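Local coordinates for 1,4-dihydroxy-2-naphthoyl-CoA hydrolase (Synechocystis sp., PDB 4K00), which catalyses the hydrolysis of 1,4-dihydroxy-2-naphthoyl-CoA to 1,4-dihydroxy-2-naphthoate and free CoA, a step in phylloquinone (vitamin K1) biosynthesis, at residues F7-Q12 / H34-S39; A64-F69 / A108-H113; V80-T85 / C94-S99. All coordinates share one frame; numbering follows the deposited sequence.

Contact 1 (F7-Q12 / H34-S39); sequences FTYERQ and HEAYES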
ATOM      1  N   PHE A   7      23.884   6.237  -3.895  1.00 27.92           N
ATOM      2  CA  PHE A   7      23.522   5.036  -3.185  1.00 25.99           C
ATOM      3  C   PHE A   7      22.995   3.980  -4.149  1.00 23.19           C
ATOM      4  O   PHE A   7      22.330   4.302  -5.125  1.00 21.24           O
ATOM      5  CB  PHE A   7      22.433   5.361  -2.174  1.00 24.26           C
ATOM      6  CG  PHE A   7      22.266   4.320  -1.129  1.00 21.91           C
ATOM      7  CD1 PHE A   7      23.255   4.122  -0.183  1.00 27.98           C
ATOM      8  CD2 PHE A   7      21.126   3.528  -1.089  1.00 22.96           C
ATOM      9  CE1 PHE A   7      23.111   3.152   0.790  1.00 25.22           C
ATOM     10  CE2 PHE A   7      20.981   2.558  -0.118  1.00 25.37           C
ATOM     11  CZ  PHE A   7      21.971   2.374   0.822  1.00 25.90           C
ATOM     12  N   THR A   8      23.292   2.717  -3.871  1.00 24.92           N
ATOM     13  CA  THR A   8      22.638   1.619  -4.575  1.00 24.89           C
ATOM     14  C   THR A   8      21.810   0.789  -3.612  1.00 21.90           C
ATOM     15  O   THR A   8      22.338   0.230  -2.662  1.00 19.92           O
ATOM     16  CB  THR A   8      23.667   0.682  -5.246  1.00 28.34           C
ATOM     17  OG1 THR A   8      24.494   1.453  -6.120  1.00 24.15           O
ATOM     18  CG2 THR A   8      22.951  -0.403  -6.047  1.00 29.43           C
ATOM     19  N   TYR A   9      20.516   0.723  -3.885  1.00 20.76           N
ATOM     20  CA  TYR A   9      19.561   0.027  -3.038  1.00 20.32           C
ATOM     21  C   TYR A   9      19.075  -1.222  -3.745  1.00 21.55           C
ATOM     22  O   TYR A   9      18.564  -1.165  -4.873  1.00 19.05           O
ATOM     23  CB  TYR A   9      18.391   0.950  -2.748  1.00 20.14           C
ATOM     24  CG  TYR A   9      17.221   0.323  -2.028  1.00 17.41           C
ATOM     25  CD1 TYR A   9      17.361  -0.180  -0.736  1.00 19.34           C
ATOM     26  CD2 TYR A   9      15.968   0.278  -2.621  1.00 16.51           C
ATOM     27  CE1 TYR A   9      16.284  -0.734  -0.065  1.00 17.59           C
ATOM     28  CE2 TYR A   9      14.881  -0.257  -1.951  1.00 19.69           C
ATOM     29  CZ  TYR A   9      15.047  -0.777  -0.684  1.00 18.97           C
ATOM     30  OH  TYR A   9      13.964  -1.304  -0.028  1.00 17.73           O
ATOM     31  N   GLU A  10      19.265  -2.359  -3.089  1.00 21.42           N
ATOM     32  CA  GLU A  10      18.837  -3.624  -3.643  1.00 22.07           C
ATOM     33  C   GLU A  10      17.419  -3.959  -3.157  1.00 23.29           C
ATOM     34  O   GLU A  10      17.111  -3.856  -1.968  1.00 20.73           O
ATOM     35  CB  GLU A  10      19.837  -4.691  -3.234  1.00 26.93           C
ATOM     36  CG  GLU A  10      19.511  -6.086  -3.696  1.00 38.65           C
ATOM     37  CD  GLU A  10      20.611  -7.051  -3.301  1.00 46.25           C
ATOM     38  OE1 GLU A  10      21.722  -6.574  -2.973  1.00 51.82           O
ATOM     39  OE2 GLU A  10      20.357  -8.272  -3.305  1.00 55.45           O
ATOM     40  N   ARG A  11      16.559  -4.351  -4.084  1.00 18.98           N
ATOM     41  CA  ARG A  11      15.137  -4.529  -3.772  1.00 18.35           C
ATOM     42  C   ARG A  11      14.585  -5.743  -4.512  1.00 20.44           C
ATOM     43  O   ARG A  11      14.574  -5.786  -5.744  1.00 21.74           O
ATOM     44  CB  ARG A  11      14.347  -3.271  -4.138  1.00 17.53           C
ATOM     45  CG  ARG A  11      12.841  -3.375  -3.937  1.00 17.21           C
ATOM     46  CD  ARG A  11      12.450  -3.588  -2.478  1.00 19.47           C
ATOM     47  NE  ARG A  11      11.207  -2.879  -2.188  1.00 18.83           N
ATOM     48  CZ  ARG A  11       9.999  -3.287  -2.571  1.00 19.40           C
ATOM     49  NH1 ARG A  11       9.841  -4.433  -3.232  1.00 17.49           N
ATOM     50  NH2 ARG A  11       8.933  -2.547  -2.277  1.00 20.37           N
ATOM     51  N   GLN A  12      14.138  -6.724  -3.737  1.00 21.81           N
ATOM     52  CA  GLN A  12      13.335  -7.835  -4.235  1.00 24.44           C
ATOM     53  C   GLN A  12      11.896  -7.419  -4.515  1.00 22.04           C
ATOM     54  O   GLN A  12      11.285  -6.693  -3.726  1.00 20.76           O
ATOM     55  CB  GLN A  12      13.360  -8.965  -3.202  1.00 27.92           C
ATOM     56  CG  GLN A  12      12.502 -10.159  -3.567  1.00 40.64           C
ATOM     57  CD  GLN A  12      13.199 -11.076  -4.544  1.00 56.48           C
ATOM     58  OE1 GLN A  12      12.671 -11.375  -5.614  1.00 82.49           O
ATOM     59  NE2 GLN A  12      14.401 -11.515  -4.190  1.00 57.44           N
ATOM     60  N   HIS A  34      11.528   5.874  -2.996  1.00 15.58           N
ATOM     61  CA  HIS A  34      11.522   6.488  -1.678  1.00 17.18           C
ATOM     62  C   HIS A  34      12.275   5.613  -0.672  1.00 16.21           C
ATOM     63  O   HIS A  34      13.001   6.124   0.174  1.00 15.71           O
ATOM     64  CB  HIS A  34      10.086   6.798  -1.214  1.00 19.26           C
ATOM     65  CG  HIS A  34      10.012   7.832  -0.132  1.00 14.76           C
ATOM     66  ND1 HIS A  34      10.294   7.550   1.184  1.00 16.56           N
ATOM     67  CD2 HIS A  34       9.720   9.156  -0.176  1.00 18.64           C
ATOM     68  CE1 HIS A  34      10.166   8.649   1.910  1.00 18.37           C
ATOM     69  NE2 HIS A  34       9.812   9.636   1.109  1.00 18.14           N
ATOM     70  N   GLU A  35      12.124   4.294  -0.785  1.00 18.74           N
ATOM     71  CA  GLU A  35      12.890   3.360   0.048  1.00 17.22           C
ATOM     72  C   GLU A  35      14.403   3.519  -0.138  1.00 17.13           C
ATOM     73  O   GLU A  35      15.160   3.475   0.833  1.00 14.99           O
ATOM     74  CB  GLU A  35      12.498   1.917  -0.247  1.00 17.47           C
ATOM     75  CG  GLU A  35      11.063   1.578   0.129  1.00 17.70           C
ATOM     76  CD  GLU A  35      10.640   0.200  -0.352  1.00 19.84           C
ATOM     77  OE1 GLU A  35      11.515  -0.629  -0.711  1.00 18.02           O
ATOM     78  OE2 GLU A  35       9.418  -0.059  -0.378  1.00 15.02           O
ATOM     79  N   ALA A  36      14.836   3.696  -1.382  1.00 16.16           N
ATOM     80  CA  ALA A  36      16.260   3.910  -1.666  1.00 17.79           C
ATOM     81  C   ALA A  36      16.741   5.162  -0.970  1.00 16.70           C
ATOM     82  O   ALA A  36      17.805   5.182  -0.347  1.00 19.48           O
ATOM     83  CB  ALA A  36      16.484   4.034  -3.170  1.00 18.46           C
ATOM     84  N   TYR A  37      15.930   6.210  -1.074  1.00 20.17           N
ATOM     85  CA  TYR A  37      16.170   7.461  -0.376  1.00 17.75           C
ATOM     86  C   TYR A  37      16.285   7.201   1.132  1.00 16.47           C
ATOM     87  O   TYR A  37      17.241   7.633   1.768  1.00 16.23           O
ATOM     88  CB  TYR A  37      15.069   8.459  -0.733  1.00 15.39           C
ATOM     89  CG  TYR A  37      14.887   9.640   0.203  1.00 18.16           C
ATOM     90  CD1 TYR A  37      15.914  10.539   0.442  1.00 17.65           C
ATOM     91  CD2 TYR A  37      13.667   9.856   0.840  1.00 18.90           C
ATOM     92  CE1 TYR A  37      15.733  11.615   1.302  1.00 19.47           C
ATOM     93  CE2 TYR A  37      13.473  10.931   1.686  1.00 21.53           C
ATOM     94  CZ  TYR A  37      14.509  11.811   1.914  1.00 20.47           C
ATOM     95  OH  TYR A  37      14.315  12.877   2.773  1.00 20.40           O
ATOM     96  N   GLU A  38      15.337   6.453   1.684  1.00 17.82           N
ATOM     97  CA  GLU A  38      15.347   6.145   3.104  1.00 16.73           C
ATOM     98  C   GLU A  38      16.535   5.295   3.515  1.00 17.25           C
ATOM     99  O   GLU A  38      17.062   5.467   4.611  1.00 16.87           O
ATOM    100  CB  GLU A  38      14.037   5.480   3.538  1.00 14.85           C
ATOM    101  CG  GLU A  38      12.861   6.451   3.560  1.00 15.70           C
ATOM    102  CD  GLU A  38      11.552   5.755   3.858  1.00 15.61           C
ATOM    103  OE1 GLU A  38      10.847   5.408   2.891  1.00 17.36           O
ATOM    104  OE2 GLU A  38      11.243   5.576   5.055  1.00 16.98           O
ATOM    105  N   SER A  39      16.955   4.374   2.645  1.00 16.52           N
ATOM    106  CA  SER A  39      18.089   3.518   2.953  1.00 19.72           C
ATOM    107  C   SER A  39      19.374   4.343   2.913  1.00 18.48           C
ATOM    108  O   SER A  39      20.285   4.146   3.721  1.00 20.15           O
ATOM    109  CB  SER A  39      18.190   2.349   1.977  1.00 20.99           C
ATOM    110  OG  SER A  39      17.020   1.554   2.005  1.00 30.62           O
TER
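In the hotdog fold a long helix is wrapped by a curved antiparallel sheet, and here F7, Y9 and R11 of strand 6-12 meet E35, A36 and S39 on that central helix, 26-43. The strand segment runs at 122° to the helix segment. The polar end of the contact converges on the carboxylate of E35, whose OE1 takes two donors: Y9 OH at 2.6 Å, arriving on the anti side, and R11 NE at 2.7 Å, met by the syn lone pair of OE1. R11 grips side-on, for its NH2 also reaches E35 OE2, at 3.2 Å. The guanidinium and carboxylate lie within 13° of coplanar, which lets both N-H bonds run nearly straight, whereas the phenol ring of Y9 stands almost perpendicular to the same carboxylate. Outside the pair, Q31 donates to E35 OE2 and D17 forms a salt bridge with R11 NH1, so the buried arginine is held between two acids, E35 and D17.

The small side chain of A36 is consistent with the close approach of strand and helix. A36 CB sits 3.7 Å from Y9 CB, and the tyrosine ring, swung anti to its own backbone nitrogen (chi1 172°), lies with one face against the helix backbone at A36 N. Further along the helix, S39 packs between the two aromatics: its OG is 3.2 Å from Y9 CE1, and its CB is 3.5 Å from F7 CE2. Y14 of the second subunit packs on both E35 and S39.

Contact 2 (A64-F69 / A108-H113); sequences ASIDFF and ARAQTH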
ATOM      1  N   ALA A  64       7.407  14.713  -7.670  1.00 16.77           N
ATOM      2  CA  ALA A  64       7.864  13.395  -8.072  1.00 16.61           C
ATOM      3  C   ALA A  64       7.569  13.196  -9.542  1.00 15.97           C
ATOM      4  O   ALA A  64       6.560  13.705 -10.064  1.00 18.05           O
ATOM      5  CB  ALA A  64       7.181  12.313  -7.246  1.00 16.43           C
ATOM      6  N   SER A  65       8.454  12.477 -10.223  0.50 18.32           N
ATOM      7  CA  SER A  65       8.160  12.020 -11.570  0.50 19.55           C
ATOM      8  C   SER A  65       8.838  10.693 -11.832  0.50 19.54           C
ATOM      9  O   SER A  65       9.841  10.358 -11.198  0.50 17.90           O
ATOM     10  CB  SER A  65       8.616  13.050 -12.606  0.50 23.15           C
ATOM     11  OG  SER A  65      10.027  13.093 -12.692  0.50 26.38           O
ATOM     12  N   ILE A  66       8.277   9.943 -12.770  1.00 17.75           N
ATOM     13  CA  ILE A  66       8.814   8.634 -13.128  1.00 19.10           C
ATOM     14  C   ILE A  66       8.398   8.266 -14.544  1.00 19.46           C
ATOM     15  O   ILE A  66       7.261   8.508 -14.938  1.00 19.46           O
ATOM     16  CB  ILE A  66       8.400   7.561 -12.094  1.00 18.40           C
ATOM     17  CG1 ILE A  66       8.963   6.181 -12.451  1.00 18.82           C
ATOM     18  CG2 ILE A  66       6.876   7.463 -11.965  1.00 22.69           C
ATOM     19  CD1 ILE A  66       9.104   5.291 -11.230  1.00 18.93           C
ATOM     20  N   ASP A  67       9.343   7.720 -15.320  1.00 20.20           N
ATOM     21  CA  ASP A  67       9.044   7.163 -16.636  1.00 21.91           C
ATOM     22  C   ASP A  67       9.344   5.667 -16.661  1.00 21.24           C
ATOM     23  O   ASP A  67      10.353   5.222 -16.111  1.00 22.51           O
ATOM     24  CB  ASP A  67       9.880   7.847 -17.714  1.00 24.21           C
ATOM     25  CG  ASP A  67       9.681   9.353 -17.746  1.00 25.93           C
ATOM     26  OD1 ASP A  67       8.555   9.821 -18.000  1.00 26.15           O
ATOM     27  OD2 ASP A  67      10.660  10.065 -17.507  1.00 26.00           O
ATOM     28  N   PHE A  68       8.469   4.903 -17.304  1.00 19.46           N
ATOM     29  CA  PHE A  68       8.577   3.450 -17.320  1.00 21.27           C
ATOM     30  C   PHE A  68       8.980   2.976 -18.708  1.00 24.53           C
ATOM     31  O   PHE A  68       8.388   3.383 -19.710  1.00 21.90           O
ATOM     32  CB  PHE A  68       7.252   2.816 -16.888  1.00 23.10           C
ATOM     33  CG  PHE A  68       6.765   3.311 -15.559  1.00 20.05           C
ATOM     34  CD1 PHE A  68       7.216   2.738 -14.382  1.00 24.86           C
ATOM     35  CD2 PHE A  68       5.883   4.382 -15.482  1.00 23.91           C
ATOM     36  CE1 PHE A  68       6.784   3.222 -13.157  1.00 22.46           C
ATOM     37  CE2 PHE A  68       5.455   4.866 -14.259  1.00 21.10           C
ATOM     38  CZ  PHE A  68       5.893   4.279 -13.098  1.00 21.86           C
ATOM     39  N   PHE A  69      10.011   2.130 -18.753  1.00 22.43           N
ATOM     40  CA  PHE A  69      10.572   1.656 -19.999  1.00 23.71           C
ATOM     41  C   PHE A  69      10.247   0.174 -20.214  1.00 24.37           C
ATOM     42  O   PHE A  69      10.043  -0.271 -21.341  1.00 24.40           O
ATOM     43  CB  PHE A  69      12.092   1.882 -20.003  1.00 24.00           C
ATOM     44  CG  PHE A  69      12.489   3.309 -19.766  1.00 25.92           C
ATOM     45  CD1 PHE A  69      11.967   4.322 -20.550  1.00 31.39           C
ATOM     46  CD2 PHE A  69      13.373   3.641 -18.755  1.00 25.19           C
ATOM     47  CE1 PHE A  69      12.319   5.640 -20.332  1.00 29.08           C
ATOM     48  CE2 PHE A  69      13.729   4.958 -18.538  1.00 26.27           C
ATOM     49  CZ  PHE A  69      13.197   5.955 -19.319  1.00 26.19           C
ATOM     50  N   ALA A 108      13.075   1.857 -15.353  1.00 22.08           N
ATOM     51  CA  ALA A 108      12.452   3.144 -15.040  1.00 22.67           C
ATOM     52  C   ALA A 108      13.505   4.160 -14.622  1.00 22.04           C
ATOM     53  O   ALA A 108      14.553   3.801 -14.097  1.00 22.03           O
ATOM     54  CB  ALA A 108      11.412   2.990 -13.932  1.00 19.05           C
ATOM     55  N   ARG A 109      13.211   5.436 -14.863  1.00 20.24           N
ATOM     56  CA  ARG A 109      13.961   6.548 -14.275  1.00 18.44           C
ATOM     57  C   ARG A 109      12.971   7.430 -13.510  1.00 20.71           C
ATOM     58  O   ARG A 109      11.791   7.499 -13.863  1.00 20.70           O
ATOM     59  CB  ARG A 109      14.651   7.381 -15.365  1.00 20.29           C
ATOM     60  CG  ARG A 109      13.681   8.221 -16.193  1.00 22.55           C
ATOM     61  CD  ARG A 109      14.370   9.079 -17.243  1.00 26.01           C
ATOM     62  NE  ARG A 109      13.386   9.803 -18.040  1.00 28.41           N
ATOM     63  CZ  ARG A 109      13.676  10.660 -19.010  1.00 33.32           C
ATOM     64  NH1 ARG A 109      14.936  10.908 -19.333  1.00 30.62           N
ATOM     65  NH2 ARG A 109      12.695  11.272 -19.665  1.00 40.15           N
ATOM     66  N   ALA A 110      13.444   8.092 -12.460  1.00 19.23           N
ATOM     67  CA  ALA A 110      12.563   8.912 -11.629  1.00 20.48           C
ATOM     68  C   ALA A 110      13.329  10.059 -10.975  1.00 20.94           C
ATOM     69  O   ALA A 110      14.569  10.059 -10.925  1.00 17.19           O
ATOM     70  CB  ALA A 110      11.887   8.055 -10.560  1.00 17.82           C
ATOM     71  N   GLN A 111      12.568  11.038 -10.487  1.00 18.52           N
ATOM     72  CA  GLN A 111      13.094  12.128  -9.677  1.00 18.71           C
ATOM     73  C   GLN A 111      12.123  12.415  -8.545  1.00 20.73           C
ATOM     74  O   GLN A 111      10.910  12.299  -8.724  1.00 20.63           O
ATOM     75  CB  GLN A 111      13.264  13.385 -10.510  1.00 23.50           C
ATOM     76  CG  GLN A 111      14.387  13.315 -11.520  1.00 28.74           C
ATOM     77  CD  GLN A 111      14.724  14.676 -12.112  1.00 37.27           C
ATOM     78  OE1 GLN A 111      13.923  15.612 -12.049  1.00 37.82           O
ATOM     79  NE2 GLN A 111      15.914  14.785 -12.704  1.00 32.76           N
ATOM     80  N   THR A 112      12.657  12.734  -7.368  1.00 19.60           N
ATOM     81  CA  THR A 112      11.861  13.335  -6.299  1.00 18.02           C
ATOM     82  C   THR A 112      12.570  14.588  -5.775  1.00 18.51           C
ATOM     83  O   THR A 112      13.787  14.616  -5.689  1.00 22.52           O
ATOM     84  CB  THR A 112      11.605  12.344  -5.141  1.00 21.73           C
ATOM     85  OG1 THR A 112      12.844  11.881  -4.588  1.00 18.68           O
ATOM     86  CG2 THR A 112      10.793  11.136  -5.612  1.00 21.00           C
ATOM     87  N   HIS A 113      11.804  15.632  -5.473  1.00 18.06           N
ATOM     88  CA  HIS A 113      12.331  16.862  -4.892  1.00 18.82           C
ATOM     89  C   HIS A 113      11.733  17.028  -3.503  1.00 19.08           C
ATOM     90  O   HIS A 113      10.535  16.752  -3.281  1.00 20.63           O
ATOM     91  CB  HIS A 113      11.939  18.100  -5.706  1.00 20.66           C
ATOM     92  CG  HIS A 113      12.405  18.092  -7.129  1.00 23.77           C
ATOM     93  ND1 HIS A 113      13.124  17.056  -7.688  1.00 28.24           N
ATOM     94  CD2 HIS A 113      12.243  19.007  -8.113  1.00 23.31           C
ATOM     95  CE1 HIS A 113      13.381  17.333  -8.956  1.00 24.85           C
ATOM     96  NE2 HIS A 113      12.864  18.513  -9.236  1.00 27.74           N
TER
HETATM   97  O   HOH W   1      11.160  15.580 -12.722  1.00 24.28           O
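D67 OD2 is the polar atom gripped twice here: R109 NE donates to it at 2.8 Å, and R109 NH2 adds a weak bond at 3.2 Å. NE comes in on the anti side of the carboxylate, whose plane is turned 51° from that of the guanidinium, so this salt bridge is one oxygen shared by two nitrogens and not a flat two-to-two pairing. The arginine chain runs extended from CG to NE, side by side with the aspartate and pointing the same way. The other oxygen, D67 OD1, accepts from H63 of the third subunit, which would help fix the rotation of the carboxylate. The CZ end of the F69 ring lies beside the arginine stem, 3.9 Å from R109 CG.

Beneath these polar groups lies a regular antiparallel ladder. S65 and Q111 form one hydrogen-bonded pair and D67 and R109 the next, with S65 N to Q111 O at 2.9 Å. On the same face as the salt bridge, in one conformer of S65, a water probably links S65 OG to Q111 OE1; the amide nitrogen of Q111 goes to D95.

The reverse face is largely apolar and made mostly of small residues. I66 CB packs on A110 CB at 3.8 Å, and F68 CD1 lies 4.2 Å from A108 CB. This face rests on helix 26-43, where F29 and L30 meet I66, and C33 meets A110. Strand 106-118 continues the sheet to 91-100, while 57-68 pairs antiparallel with a strand of the third subunit, carrying the sheet across the interface.

Contact 3 (V80-T85 / C94-S99); sequences VNLTIT and CDYEIS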
ATOM      1  N   VAL A  80      18.052  -0.079  -7.378  1.00 17.99           N
ATOM      2  CA  VAL A  80      17.678   1.326  -7.501  1.00 16.75           C
ATOM      3  C   VAL A  80      18.898   2.175  -7.228  1.00 19.08           C
ATOM      4  O   VAL A  80      19.405   2.201  -6.102  1.00 18.74           O
ATOM      5  CB  VAL A  80      16.597   1.739  -6.494  1.00 18.66           C
ATOM      6  CG1 VAL A  80      16.165   3.181  -6.773  1.00 19.12           C
ATOM      7  CG2 VAL A  80      15.414   0.784  -6.545  1.00 19.79           C
ATOM      8  N   ASN A  81      19.383   2.843  -8.268  1.00 18.69           N
ATOM      9  CA  ASN A  81      20.554   3.677  -8.142  1.00 19.95           C
ATOM     10  C   ASN A  81      20.157   5.117  -7.996  1.00 20.42           C
ATOM     11  O   ASN A  81      19.413   5.647  -8.809  1.00 22.36           O
ATOM     12  CB  ASN A  81      21.477   3.512  -9.351  1.00 22.93           C
ATOM     13  CG  ASN A  81      22.414   2.339  -9.188  1.00 27.29           C
ATOM     14  OD1 ASN A  81      23.336   2.377  -8.369  1.00 34.93           O
ATOM     15  ND2 ASN A  81      22.174   1.285  -9.940  1.00 32.59           N
ATOM     16  N   LEU A  82      20.676   5.732  -6.944  1.00 20.45           N
ATOM     17  CA  LEU A  82      20.210   7.020  -6.480  1.00 20.05           C
ATOM     18  C   LEU A  82      21.389   7.988  -6.520  1.00 19.29           C
ATOM     19  O   LEU A  82      22.492   7.659  -6.080  1.00 17.76           O
ATOM     20  CB  LEU A  82      19.655   6.897  -5.052  1.00 19.46           C
ATOM     21  CG  LEU A  82      19.587   8.175  -4.211  1.00 21.15           C
ATOM     22  CD1 LEU A  82      18.500   9.098  -4.742  1.00 22.51           C
ATOM     23  CD2 LEU A  82      19.322   7.837  -2.749  1.00 21.16           C
ATOM     24  N   THR A  83      21.136   9.174  -7.063  1.00 18.83           N
ATOM     25  CA  THR A  83      22.005  10.329  -6.870  1.00 20.95           C
ATOM     26  C   THR A  83      21.260  11.491  -6.220  1.00 20.31           C
ATOM     27  O   THR A  83      20.125  11.798  -6.606  1.00 19.52           O
ATOM     28  CB  THR A  83      22.574  10.794  -8.214  1.00 24.58           C
ATOM     29  OG1 THR A  83      23.332   9.729  -8.793  1.00 28.44           O
ATOM     30  CG2 THR A  83      23.461  12.004  -8.032  1.00 30.28           C
ATOM     31  N   ILE A  84      21.880  12.121  -5.216  1.00 22.35           N
ATOM     32  CA  ILE A  84      21.261  13.261  -4.525  1.00 22.67           C
ATOM     33  C   ILE A  84      22.070  14.534  -4.721  1.00 22.52           C
ATOM     34  O   ILE A  84      23.302  14.532  -4.607  1.00 22.62           O
ATOM     35  CB  ILE A  84      21.116  13.043  -2.997  1.00 25.32           C
ATOM     36  CG1 ILE A  84      20.675  11.624  -2.679  1.00 32.95           C
ATOM     37  CG2 ILE A  84      20.138  14.049  -2.405  1.00 22.37           C
ATOM     38  CD1 ILE A  84      21.834  10.690  -2.383  1.00 36.61           C
ATOM     39  N   THR A  85      21.358  15.622  -4.995  1.00 23.56           N
ATOM     40  CA  THR A  85      21.936  16.909  -5.374  1.00 26.14           C
ATOM     41  C   THR A  85      21.220  17.977  -4.537  1.00 25.11           C
ATOM     42  O   THR A  85      20.018  17.868  -4.292  1.00 25.15           O
ATOM     43  CB  THR A  85      21.637  17.191  -6.870  1.00 32.30           C
ATOM     44  OG1 THR A  85      22.403  16.296  -7.685  1.00 40.08           O
ATOM     45  CG2 THR A  85      21.980  18.633  -7.251  1.00 40.34           C
ATOM     46  N   CYS A  94      16.534  14.079  -5.681  1.00 17.99           N
ATOM     47  CA  CYS A  94      16.969  12.701  -5.863  1.00 17.46           C
ATOM     48  C   CYS A  94      16.667  12.225  -7.286  1.00 20.04           C
ATOM     49  O   CYS A  94      15.563  12.425  -7.794  1.00 20.51           O
ATOM     50  CB  CYS A  94      16.237  11.798  -4.877  1.00 18.19           C
ATOM     51  SG  CYS A  94      16.580  12.132  -3.134  1.00 20.39           S
ATOM     52  N   ASP A  95      17.663  11.603  -7.913  1.00 21.40           N
ATOM     53  CA  ASP A  95      17.545  11.024  -9.261  1.00 21.58           C
ATOM     54  C   ASP A  95      17.753   9.539  -9.175  1.00 20.51           C
ATOM     55  O   ASP A  95      18.721   9.086  -8.566  1.00 19.26           O
ATOM     56  CB  ASP A  95      18.636  11.572 -10.174  1.00 25.31           C
ATOM     57  CG  ASP A  95      18.214  12.805 -10.902  1.00 34.97           C
ATOM     58  OD1 ASP A  95      17.469  12.674 -11.897  1.00 44.98           O
ATOM     59  OD2 ASP A  95      18.649  13.897 -10.491  1.00 35.34           O
ATOM     60  N   TYR A  96      16.841   8.776  -9.773  1.00 18.84           N
ATOM     61  CA  TYR A  96      16.835   7.325  -9.600  1.00 17.48           C
ATOM     62  C   TYR A  96      16.864   6.654 -10.954  1.00 18.15           C
ATOM     63  O   TYR A  96      16.201   7.101 -11.887  1.00 20.40           O
ATOM     64  CB  TYR A  96      15.577   6.853  -8.868  1.00 16.02           C
ATOM     65  CG  TYR A  96      15.200   7.590  -7.601  1.00 16.14           C
ATOM     66  CD1 TYR A  96      14.455   8.764  -7.638  1.00 17.03           C
ATOM     67  CD2 TYR A  96      15.548   7.078  -6.359  1.00 16.99           C
ATOM     68  CE1 TYR A  96      14.090   9.420  -6.471  1.00 16.38           C
ATOM     69  CE2 TYR A  96      15.176   7.716  -5.187  1.00 16.48           C
ATOM     70  CZ  TYR A  96      14.443   8.884  -5.246  1.00 16.42           C
ATOM     71  OH  TYR A  96      14.079   9.522  -4.082  1.00 18.66           O
ATOM     72  N   GLU A  97      17.611   5.562 -11.051  1.00 18.85           N
ATOM     73  CA  GLU A  97      17.406   4.590 -12.122  1.00 22.15           C
ATOM     74  C   GLU A  97      17.125   3.233 -11.519  1.00 21.36           C
ATOM     75  O   GLU A  97      17.824   2.817 -10.593  1.00 18.89           O
ATOM     76  CB  GLU A  97      18.656   4.456 -12.992  1.00 27.03           C
ATOM     77  CG  GLU A  97      19.075   5.718 -13.710  1.00 31.70           C
ATOM     78  CD  GLU A  97      20.033   5.428 -14.852  1.00 39.10           C
ATOM     79  OE1 GLU A  97      20.921   4.570 -14.683  1.00 38.04           O
ATOM     80  OE2 GLU A  97      19.882   6.038 -15.923  1.00 41.84           O
ATOM     81  N   ILE A  98      16.103   2.551 -12.047  1.00 18.17           N
ATOM     82  CA  ILE A  98      15.747   1.211 -11.583  1.00 18.63           C
ATOM     83  C   ILE A  98      16.058   0.199 -12.674  1.00 18.80           C
ATOM     84  O   ILE A  98      15.609   0.337 -13.818  1.00 18.10           O
ATOM     85  CB  ILE A  98      14.256   1.100 -11.193  1.00 18.78           C
ATOM     86  CG1 ILE A  98      13.885   2.199 -10.201  1.00 19.44           C
ATOM     87  CG2 ILE A  98      13.960  -0.272 -10.593  1.00 19.68           C
ATOM     88  CD1 ILE A  98      12.405   2.259  -9.875  1.00 20.41           C
ATOM     89  N   SER A  99      16.832  -0.815 -12.314  1.00 18.35           N
ATOM     90  CA  SER A  99      17.279  -1.799 -13.276  1.00 20.00           C
ATOM     91  C   SER A  99      17.149  -3.206 -12.702  1.00 21.72           C
ATOM     92  O   SER A  99      17.100  -3.383 -11.481  1.00 19.39           O
ATOM     93  CB  SER A  99      18.732  -1.527 -13.669  1.00 22.80           C
ATOM     94  OG  SER A  99      19.559  -1.527 -12.515  1.00 26.07           O
TER
HETATM   95  O   HOH W   2      19.822   1.053 -11.757  1.00 24.12           O
HETATM   96  O   HOH W   3      20.687   8.009 -10.275  1.00 31.04           O
HETATM   97  O   HOH W   4      20.334  14.364  -8.092  1.00 26.12           O
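L82 and Y96 face each other as a non-hydrogen-bonded pair in the hairpin of strands 77-86 and 91-100, at the middle of the hotdog sheet, and they mark its tightly packed side. L82 CD1 does most of the touching: it lies 3.5 Å from C94 CB and 3.6 Å from Y96 CE2. With its CG turned anti to the backbone N (chi1 159°), the leucine leans this one methyl toward the neighbouring strand, where it touches both the cysteine and the tyrosine ring. V80 CG1 meets the same ring at CD2, at 4.0 Å, and I84 CG2 approaches C94 SG. Helix 26-43 closes this face, with A36 against V80, C33 against Y96 and W40 against L82 and I84. The ring's buried hydroxyl bonds to T112 OG1 on strand 106-118. A leucine in place of Y96 would probably leave that threonine without its phenol partner and open a gap beside V80 CG1 and L82 CD1.

The opposite face, bearing N81, T83, D95 and E97, is far looser. Its side chains approach one another sparingly, and water does much of the joining. One water accepts from N81 ND2, donates to E97 O at 2.9 Å and is hydrogen-bonded to S99 OG as well. Another donates to D95 O, itself the acceptor for T83 N at 2.8 Å. Two of the polar side chains reach adjacent strands: N81 OD1 to T8, and D95 OD1 to Q111.

Between the two faces, four backbone bonds, all close to straight, carry the register. The chemistry suggests pairing held mainly by the backbone, an apolar face that packs on the helix, and a polar face joined by waters and by side-chain bonds to adjacent strands.

The three contacts sample one curled sheet and the helix it wraps. Contact 3, the most buried, is a hairpin mid-sheet, touched by no other subunit. Contacts 1 and 2 flank it and are partly buried, contact 1 meeting the second and third subunits and contact 2 the third. Helix 26-43 is common ground: it is one partner in contact 1 and lies against the apolar faces of the other two. Charge follows place, with a buried acid-arginine pair joining strand to helix in contact 1, a more exposed one between strands in contact 2, and waters instead in contact 3. Side-chain bonds T8 to N81 and T112 to Y96 tie the outer contacts to the central one.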